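Local coordinates for protein 2-dehydro-3-deoxyphosphogluconate aldolase (Vibrio fischeri, PDB 3NZR) that belongs to the KDGP aldolase family and has the TIM-barrel type of alpha/beta fold, built round a core of parallel strands, at residues Pro47-Ala52 and Val82-Gln87. Numbering follows the deposited sequence.
Sequences PDVDTA and VSLISQ
Ile-85 overlaps both Val-49 and Ala-52: its CD1 comes to 3.6 Å from CB of Ala-52, while its CG1 lies 4.2 Å from CG1 of Val-49. CG1 of Ile-85 stands anti to its own carbonyl carbon (chi1 -70°), and the extended chi2 of 169° carries CD1 out to the alanine methyl. Val-49 also meets Leu-84, and here the two side chains cross at about a right angle, with CG2 of Val-49 4.0 Å from CB of Leu-84. No hydrogen bond spans the two segments. The contact therefore joins the first turn of helix 49-61 to helix 79-89 through apolar side chains, and these are neighbouring outer helices of a TIM-barrel fold, following successive parallel strands 37-42 and 67-70. Ile-85 reaches inward to Val-69 of strand 67-70, and Leu-84 touches Leu-107 on the next helix, 101-108. Asp-48 N-caps helix 49-61: its OD1 accepts from N of Thr-51 at 3.0 Å (158° at the hydrogen), nearly along the C-O axis, and from OG1 of Thr-51 at 2.6 Å, on the syn side but tilted out of the carboxylate plane. On the facing helix, O of Val-82 is gripped from opposite faces of its plane by N and OG of Ser-86.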
loop_
_atom_site.group_PDB
_atom_site.type_symbol
_atom_site.label_atom_id
_atom_site.label_comp_id
_atom_site.label_asym_id
_atom_site.label_seq_id
_atom_site.Cartn_x
_atom_site.Cartn_y
_atom_site.Cartn_z
ATOM N N PRO A 47 -18.682 -3.328 17.658
ATOM C CA PRO A 47 -18.061 -4.585 18.041
ATOM C C PRO A 47 -17.551 -5.462 16.924
ATOM O O PRO A 47 -16.648 -6.236 17.126
ATOM C CB PRO A 47 -19.221 -5.313 18.690
ATOM C CG PRO A 47 -20.329 -4.795 18.090
ATOM C CD PRO A 47 -20.123 -3.411 17.796
ATOM N N ASP A 48 -18.161 -5.371 15.764
ATOM C CA ASP A 48 -17.716 -6.133 14.622
ATOM C C ASP A 48 -18.145 -5.509 13.302
ATOM O O ASP A 48 -18.907 -4.579 13.301
ATOM C CB ASP A 48 -18.153 -7.590 14.712
ATOM C CG ASP A 48 -19.615 -7.756 14.852
ATOM O OD1 ASP A 48 -20.370 -6.979 14.343
ATOM O OD2 ASP A 48 -20.036 -8.704 15.489
ATOM N N VAL A 49 -17.685 -6.080 12.199
ATOM C CA VAL A 49 -17.918 -5.530 10.868
ATOM C C VAL A 49 -19.411 -5.469 10.575
ATOM O O VAL A 49 -19.883 -4.453 10.099
ATOM C CB VAL A 49 -17.209 -6.352 9.770
ATOM C CG1 VAL A 49 -17.731 -6.038 8.391
ATOM C CG2 VAL A 49 -15.714 -6.140 9.865
ATOM N N ASP A 50 -20.135 -6.550 10.857
ATOM C CA ASP A 50 -21.528 -6.630 10.454
ATOM C C ASP A 50 -22.420 -5.658 11.207
ATOM O O ASP A 50 -23.315 -5.068 10.637
ATOM C CB ASP A 50 -22.037 -8.066 10.654
ATOM C CG ASP A 50 -21.353 -9.065 9.702
ATOM O OD1 ASP A 50 -20.865 -8.645 8.595
ATOM O OD2 ASP A 50 -21.313 -10.275 10.058
ATOM N N THR A 51 -22.151 -5.506 12.487
ATOM C CA THR A 51 -22.848 -4.545 13.334
ATOM C C THR A 51 -22.625 -3.108 12.853
ATOM O O THR A 51 -23.554 -2.310 12.788
ATOM C CB THR A 51 -22.374 -4.745 14.798
ATOM O OG1 THR A 51 -22.643 -6.120 15.193
ATOM C CG2 THR A 51 -23.071 -3.783 15.793
ATOM N N ALA A 52 -21.388 -2.787 12.480
ATOM C CA ALA A 52 -21.075 -1.445 11.904
ATOM C C ALA A 52 -21.743 -1.271 10.497
ATOM O O ALA A 52 -22.306 -0.241 10.179
ATOM C CB ALA A 52 -19.586 -1.279 11.817
ATOM N N VAL A 82 -11.976 -0.990 8.819
ATOM C CA VAL A 82 -12.494 0.016 7.948
ATOM C C VAL A 82 -12.557 -0.452 6.524
ATOM O O VAL A 82 -13.514 -0.165 5.880
ATOM C CB VAL A 82 -11.662 1.363 8.082
ATOM C CG1 VAL A 82 -12.027 2.287 6.887
ATOM C CG2 VAL A 82 -11.948 2.012 9.437
ATOM N N SER A 83 -11.568 -1.214 6.008
ATOM C CA SER A 83 -11.575 -1.679 4.710
ATOM C C SER A 83 -12.710 -2.656 4.537
ATOM O O SER A 83 -13.430 -2.541 3.532
ATOM C CB SER A 83 -10.265 -2.428 4.389
ATOM O OG SER A 83 -9.113 -1.565 4.302
ATOM N N LEU A 84 -12.887 -3.603 5.460
ATOM C CA LEU A 84 -13.940 -4.635 5.315
ATOM C C LEU A 84 -15.327 -3.982 5.441
ATOM O O LEU A 84 -16.242 -4.291 4.714
ATOM C CB LEU A 84 -13.827 -5.676 6.415
ATOM C CG LEU A 84 -12.580 -6.531 6.299
ATOM C CD1 LEU A 84 -12.447 -7.418 7.533
ATOM C CD2 LEU A 84 -12.702 -7.404 5.071
ATOM N N ILE A 85 -15.489 -3.064 6.378
ATOM C CA ILE A 85 -16.760 -2.272 6.437
ATOM C C ILE A 85 -17.078 -1.527 5.137
ATOM O O ILE A 85 -18.224 -1.563 4.631
ATOM C CB ILE A 85 -16.686 -1.260 7.592
ATOM C CG1 ILE A 85 -16.729 -1.985 8.943
ATOM C CG2 ILE A 85 -17.846 -0.217 7.536
ATOM C CD1 ILE A 85 -16.393 -1.064 10.103
ATOM N N SER A 86 -16.110 -0.800 4.599
ATOM C CA SER A 86 -16.318 -0.011 3.410
ATOM C C SER A 86 -16.666 -0.876 2.199
ATOM O O SER A 86 -17.442 -0.497 1.334
ATOM C CB SER A 86 -15.091 0.880 3.127
ATOM O OG SER A 86 -14.801 1.740 4.256
ATOM N N GLN A 87 -16.060 -2.055 2.101
ATOM C CA GLN A 87 -16.406 -3.002 1.078
ATOM C C GLN A 87 -17.931 -3.148 1.010
ATOM O O GLN A 87 -18.480 -3.069 -0.086
ATOM C CB GLN A 87 -15.759 -4.353 1.336
ATOM C CG GLN A 87 -16.090 -5.434 0.278
ATOM C CD GLN A 87 -15.199 -6.643 0.405
ATOM O OE1 GLN A 87 -14.833 -7.031 1.498
ATOM N NE2 GLN A 87 -14.835 -7.239 -0.717
#